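Local coordinates for protein type-2 restriction enzyme NlaIV (Neisseria lactamica, PDB 6QM2) that cleaves double-stranded DNA within the palindromic sequence 5'-GGNNCC-3', cutting after the third base to leave blunt ends with terminal 5'-phosphates, at residues Trp158-Leu162 against Glu200-Pro206; Lys216-Glu220 against Ser230-Pro234. One frame throughout, in Å; residues are numbered along the deposited sequence.

Contact 1 of 2, residues Trp158-Leu162 against Glu200-Pro206; sequences WAINL and ETVYQNP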
loop_
_atom_site.group_PDB
_atom_site.type_symbol
_atom_site.label_atom_id
_atom_site.label_comp_id
_atom_site.label_asym_id
_atom_site.label_seq_id
_atom_site.Cartn_x
_atom_site.Cartn_y
_atom_site.Cartn_z
ATOM N N TRP A 158 26.979 11.818 12.640
ATOM C CA TRP A 158 27.513 10.895 11.636
ATOM C C TRP A 158 28.046 11.689 10.457
ATOM O O TRP A 158 27.587 12.804 10.202
ATOM C CB TRP A 158 26.429 9.929 11.155
ATOM C CG TRP A 158 25.847 9.115 12.253
ATOM C CD1 TRP A 158 24.802 9.456 13.059
ATOM C CD2 TRP A 158 26.289 7.828 12.690
ATOM N NE1 TRP A 158 24.559 8.457 13.969
ATOM C CE2 TRP A 158 25.455 7.442 13.764
ATOM C CE3 TRP A 158 27.300 6.956 12.273
ATOM C CZ2 TRP A 158 25.602 6.224 14.427
ATOM C CZ3 TRP A 158 27.448 5.743 12.934
ATOM C CH2 TRP A 158 26.603 5.389 14.002
ATOM N N ALA A 159 28.999 11.109 9.731
ATOM C CA ALA A 159 29.618 11.793 8.593
ATOM C C ALA A 159 28.657 11.950 7.416
ATOM O O ALA A 159 28.704 12.964 6.723
ATOM C CB ALA A 159 30.889 11.081 8.158
ATOM N N ILE A 160 27.794 10.953 7.199
ATOM C CA ILE A 160 26.754 11.019 6.155
ATOM C C ILE A 160 25.362 10.939 6.785
ATOM O O ILE A 160 25.196 10.350 7.856
ATOM C CB ILE A 160 26.931 9.913 5.070
ATOM C CG1 ILE A 160 26.056 10.217 3.844
ATOM C CG2 ILE A 160 26.628 8.517 5.617
ATOM C CD1 ILE A 160 26.442 9.450 2.603
ATOM N N ASN A 161 24.375 11.550 6.122
ATOM C CA ASN A 161 22.992 11.536 6.594
ATOM C C ASN A 161 22.412 10.131 6.545
ATOM O O ASN A 161 22.284 9.543 5.473
ATOM C CB ASN A 161 22.109 12.486 5.775
ATOM C CG ASN A 161 20.707 12.630 6.356
ATOM O OD1 ASN A 161 20.516 12.569 7.574
ATOM N ND2 ASN A 161 19.721 12.823 5.485
ATOM N N LEU A 162 22.054 9.621 7.722
ATOM C CA LEU A 162 21.612 8.248 7.907
ATOM C C LEU A 162 20.267 8.175 8.606
ATOM O O LEU A 162 19.789 9.146 9.199
ATOM C CB LEU A 162 22.622 7.497 8.765
ATOM C CG LEU A 162 23.988 7.249 8.140
ATOM C CD1 LEU A 162 24.988 6.899 9.230
ATOM C CD2 LEU A 162 23.911 6.160 7.083
ATOM N N GLU A 200 34.445 7.417 6.412
ATOM C CA GLU A 200 34.444 7.674 7.850
ATOM C C GLU A 200 33.244 7.017 8.520
ATOM O O GLU A 200 33.387 6.401 9.580
ATOM C CB GLU A 200 34.482 9.181 8.144
ATOM C CG GLU A 200 34.758 9.541 9.601
ATOM C CD GLU A 200 36.021 8.903 10.155
ATOM O OE1 GLU A 200 37.012 8.764 9.403
ATOM O OE2 GLU A 200 36.017 8.531 11.344
ATOM N N THR A 201 32.076 7.128 7.885
ATOM C CA THR A 201 30.863 6.454 8.360
ATOM C C THR A 201 31.072 4.951 8.564
ATOM O O THR A 201 30.512 4.376 9.497
ATOM C CB THR A 201 29.676 6.674 7.401
ATOM O OG1 THR A 201 29.521 8.071 7.140
ATOM C CG2 THR A 201 28.377 6.150 8.000
ATOM N N VAL A 202 31.876 4.325 7.703
ATOM C CA VAL A 202 32.215 2.908 7.851
ATOM C C VAL A 202 32.840 2.654 9.228
ATOM O O VAL A 202 32.468 1.702 9.908
ATOM C CB VAL A 202 33.150 2.399 6.712
ATOM C CG1 VAL A 202 33.714 1.019 7.021
ATOM C CG2 VAL A 202 32.405 2.335 5.384
ATOM N N TYR A 203 33.775 3.515 9.629
ATOM C CA TYR A 203 34.434 3.400 10.937
ATOM C C TYR A 203 33.519 3.782 12.101
ATOM O O TYR A 203 33.535 3.119 13.144
ATOM C CB TYR A 203 35.702 4.257 10.979
ATOM C CG TYR A 203 36.408 4.218 12.314
ATOM C CD1 TYR A 203 36.923 3.025 12.815
ATOM C CD2 TYR A 203 36.549 5.367 13.086
ATOM C CE1 TYR A 203 37.569 2.982 14.039
ATOM C CE2 TYR A 203 37.193 5.333 14.312
ATOM C CZ TYR A 203 37.701 4.138 14.784
ATOM O OH TYR A 203 38.339 4.102 15.999
ATOM N N GLN A 204 32.752 4.862 11.918
ATOM C CA GLN A 204 31.792 5.342 12.929
ATOM C C GLN A 204 30.762 4.278 13.293
ATOM O O GLN A 204 30.440 4.096 14.460
ATOM C CB GLN A 204 31.060 6.597 12.436
ATOM C CG GLN A 204 31.927 7.851 12.360
ATOM C CD GLN A 204 31.212 9.035 11.722
ATOM O OE1 GLN A 204 30.140 8.888 11.127
ATOM N NE2 GLN A 204 31.808 10.220 11.837
ATOM N N ASN A 205 30.259 3.586 12.275
ATOM C CA ASN A 205 29.242 2.549 12.423
ATOM C C ASN A 205 29.873 1.276 12.997
ATOM O O ASN A 205 30.710 0.674 12.336
ATOM C CB ASN A 205 28.623 2.274 11.046
ATOM C CG ASN A 205 27.517 1.236 11.073
ATOM O OD1 ASN A 205 27.164 0.689 12.120
ATOM N ND2 ASN A 205 26.952 0.969 9.900
ATOM N N PRO A 206 29.467 0.856 14.216
ATOM C CA PRO A 206 30.021 -0.385 14.788
ATOM C C PRO A 206 29.828 -1.634 13.919
ATOM O O PRO A 206 30.670 -2.528 13.951
ATOM C CB PRO A 206 29.260 -0.543 16.114
ATOM C CG PRO A 206 28.813 0.831 16.464
ATOM C CD PRO A 206 28.523 1.501 15.151
#
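Gln204 reaches from the last turn of helix 191-204 to the backbone of Ala159, whose N donates to OE1 at 2.9 Å with an N-H...O angle of 153°. The donor lies in the plane of the Gln204 side-chain carbonyl, on a lone pair of OE1. Gln204 CG is turned beside its own backbone N (chi1 -70°) and the chain is extended beyond it, which gives a glutamine the length to span the gap. The Gln204 and Trp158 side chains run antiparallel past one another, with indole and amide planes 72° apart, and Gln204 CB lies 3.7 Å from Trp158 CZ3. The far rim of the indole abuts the C-terminal end of the helix, where Asn205 N meets the ring edge in plane, 3.6 Å from CZ3; that N already donates to Thr201 O. In this PD-(D/E)XK nuclease the contact fastens the loop between strands 138-147 and 162-165 to helix 191-204. Deeper in, Thr201 works with both branches: its CG2 meets Leu162 CD1 tip to tip at 3.7 Å, while OG1 approaches Ile160 CG2. A small residue with one methyl and one hydroxyl branch suits a buried helix face, since Thr201 OG1 is satisfied by Ala197 O. Leu162 CD1 also lies over one face of the Trp158 ring, offset toward the rim. Val169 of strand 168-172 touches Trp158, Leu162 and Asn205, and Trp236 of helix 236-239 touches Ala159 and Glu200.

Contact 2 of 2, residues Lys216-Glu220 against Ser230-Pro234; sequences KRKFE and SISIP
Glu220 OE2 is gripped by two donors, Ile233 N at 3.1 Å and Lys216 NZ at 3.0 Å. The pair Lys216-Glu220 is an i to i+4 salt bridge on the side of helix 215-227 that faces residues 230-234, and here it doubles as a clamp on the extended chain 230-234 that returns alongside the helix toward helix 236-239. The bond from Ile233 N is nearly straight (176°) and meets OE2 almost along its C-O axis, whereas Lys216 NZ comes from above the carboxylate plane, 49° out of it. Lysine suits its place because its ammonium carries several protons: NZ also donates to Ile233 O at 2.7 Å, in the carbonyl plane and on a lone pair. With its CG anti to the backbone N and a bend at chi4 (59°), Lys216 brings NZ round to that carbonyl, and the two side chains together hold both the N-H and the C=O of Ile233. Towards the protein interior the contact turns apolar. Phe219 CE2 touches Ile233 CD1 at 3.9 Å, the side chains crossing at about a right angle, and Ile231 CG2 packs against Phe219 CE2 as well. Val195 of helix 191-204 touches both Phe219 and Ile233, while Trp215 meets the Phe219 ring with the two planes nearly parallel. Near the start of 230-234, a water donates to Glu220 O at 2.9 Å and accepts from Ile231 N.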
loop_
_atom_site.group_PDB
_atom_site.type_symbol
_atom_site.label_atom_id
_atom_site.label_comp_id
_atom_site.label_asym_id
_atom_site.label_seq_id
_atom_site.Cartn_x
_atom_site.Cartn_y
_atom_site.Cartn_z
ATOM N N LYS A 216 39.912 2.819 2.461
ATOM C CA LYS A 216 40.375 3.906 1.581
ATOM C C LYS A 216 41.228 3.374 0.432
ATOM O O LYS A 216 40.972 3.687 -0.733
ATOM C CB LYS A 216 41.179 4.938 2.380
ATOM C CG LYS A 216 41.605 6.185 1.606
ATOM C CD LYS A 216 42.597 7.021 2.411
ATOM C CE LYS A 216 43.502 7.861 1.521
ATOM N NZ LYS A 216 42.731 8.802 0.666
ATOM N N ARG A 217 42.237 2.574 0.778
ATOM C CA ARG A 217 43.145 1.974 -0.204
ATOM C C ARG A 217 42.365 1.065 -1.157
ATOM O O ARG A 217 42.440 1.229 -2.376
ATOM C CB ARG A 217 44.268 1.195 0.503
ATOM C CG ARG A 217 45.414 0.733 -0.397
ATOM C CD ARG A 217 46.444 -0.110 0.357
ATOM N NE ARG A 217 45.846 -1.293 0.993
ATOM C CZ ARG A 217 45.525 -2.442 0.381
ATOM N NH1 ARG A 217 45.736 -2.620 -0.924
ATOM N NH2 ARG A 217 44.980 -3.434 1.086
ATOM N N LYS A 218 41.592 0.139 -0.592
ATOM C CA LYS A 218 40.775 -0.791 -1.382
ATOM C C LYS A 218 39.854 -0.083 -2.374
ATOM O O LYS A 218 39.663 -0.569 -3.490
ATOM C CB LYS A 218 39.940 -1.706 -0.476
ATOM C CG LYS A 218 40.766 -2.713 0.308
ATOM C CD LYS A 218 39.921 -3.842 0.879
ATOM C CE LYS A 218 39.458 -4.804 -0.206
ATOM N NZ LYS A 218 39.059 -6.119 0.363
ATOM N N PHE A 219 39.288 1.053 -1.966
ATOM C CA PHE A 219 38.431 1.840 -2.851
ATOM C C PHE A 219 39.226 2.530 -3.964
ATOM O O PHE A 219 38.803 2.517 -5.125
ATOM C CB PHE A 219 37.625 2.896 -2.085
ATOM C CG PHE A 219 36.807 3.771 -2.987
ATOM C CD1 PHE A 219 35.574 3.339 -3.454
ATOM C CD2 PHE A 219 37.299 4.996 -3.434
ATOM C CE1 PHE A 219 34.827 4.126 -4.323
ATOM C CE2 PHE A 219 36.561 5.788 -4.306
ATOM C CZ PHE A 219 35.321 5.353 -4.750
ATOM N N GLU A 220 40.344 3.161 -3.602
ATOM C CA GLU A 220 41.152 3.918 -4.571
ATOM C C GLU A 220 41.769 3.024 -5.654
ATOM O O GLU A 220 41.875 3.444 -6.808
ATOM C CB GLU A 220 42.230 4.756 -3.865
ATOM C CG GLU A 220 41.675 5.996 -3.173
ATOM C CD GLU A 220 42.736 6.853 -2.495
ATOM O OE1 GLU A 220 43.833 6.338 -2.186
ATOM O OE2 GLU A 220 42.465 8.050 -2.253
ATOM N N SER A 230 43.531 7.581 -11.251
ATOM C CA SER A 230 43.573 7.647 -9.788
ATOM C C SER A 230 42.527 8.641 -9.279
ATOM O O SER A 230 42.110 9.552 -10.002
ATOM C CB SER A 230 44.973 8.022 -9.280
ATOM O OG SER A 230 45.243 9.404 -9.444
ATOM N N ILE A 231 42.091 8.429 -8.041
ATOM C CA ILE A 231 41.215 9.366 -7.341
ATOM C C ILE A 231 41.749 9.553 -5.920
ATOM O O ILE A 231 42.187 8.589 -5.281
ATOM C CB ILE A 231 39.738 8.893 -7.349
ATOM C CG1 ILE A 231 38.801 10.035 -6.938
ATOM C CG2 ILE A 231 39.526 7.670 -6.459
ATOM C CD1 ILE A 231 37.333 9.701 -7.092
ATOM N N SER A 232 41.738 10.800 -5.451
ATOM C CA SER A 232 42.213 11.141 -4.114
ATOM C C SER A 232 41.019 11.488 -3.219
ATOM O O SER A 232 40.357 12.518 -3.413
ATOM C CB SER A 232 43.214 12.297 -4.179
ATOM O OG SER A 232 44.023 12.320 -3.012
ATOM N N ILE A 233 40.742 10.603 -2.262
ATOM C CA ILE A 233 39.672 10.793 -1.287
ATOM C C ILE A 233 40.255 11.554 -0.097
ATOM O O ILE A 233 41.128 11.028 0.592
ATOM C CB ILE A 233 39.092 9.437 -0.803
ATOM C CG1 ILE A 233 38.594 8.595 -1.991
ATOM C CG2 ILE A 233 37.982 9.649 0.225
ATOM C CD1 ILE A 233 37.586 9.287 -2.894
ATOM N N PRO A 234 39.784 12.790 0.156
ATOM C CA PRO A 234 40.317 13.513 1.319
ATOM C C PRO A 234 39.903 12.877 2.647
ATOM O O PRO A 234 38.915 12.140 2.691
ATOM C CB PRO A 234 39.709 14.910 1.176
ATOM C CG PRO A 234 38.474 14.714 0.370
ATOM C CD PRO A 234 38.756 13.572 -0.559
HETATM O O HOH W 1 43.353 5.892 -7.010
#

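Overall arrangement
Contacts 1 and 2 lie on the same side of the chain's centre, their centres about 17 Å apart and their nearest atoms about 7 Å apart. Helix 191-204 supplies one segment of contact 1, while its Val195 touches Phe219 and Ile233 and its Glu192 touches Ile231. The chain after 230-234 runs into helix 236-239, which touches contact 1. Both contacts are partly buried and each ties a loop to a helix. Contact 1, at the start of strand 162-165 and against strand 168-172, is mainly apolar, with one hydrogen bond from a backbone N-H to a side-chain amide oxygen. Contact 2 carries a charged pair and a water on its more solvent-facing side, above an apolar layer.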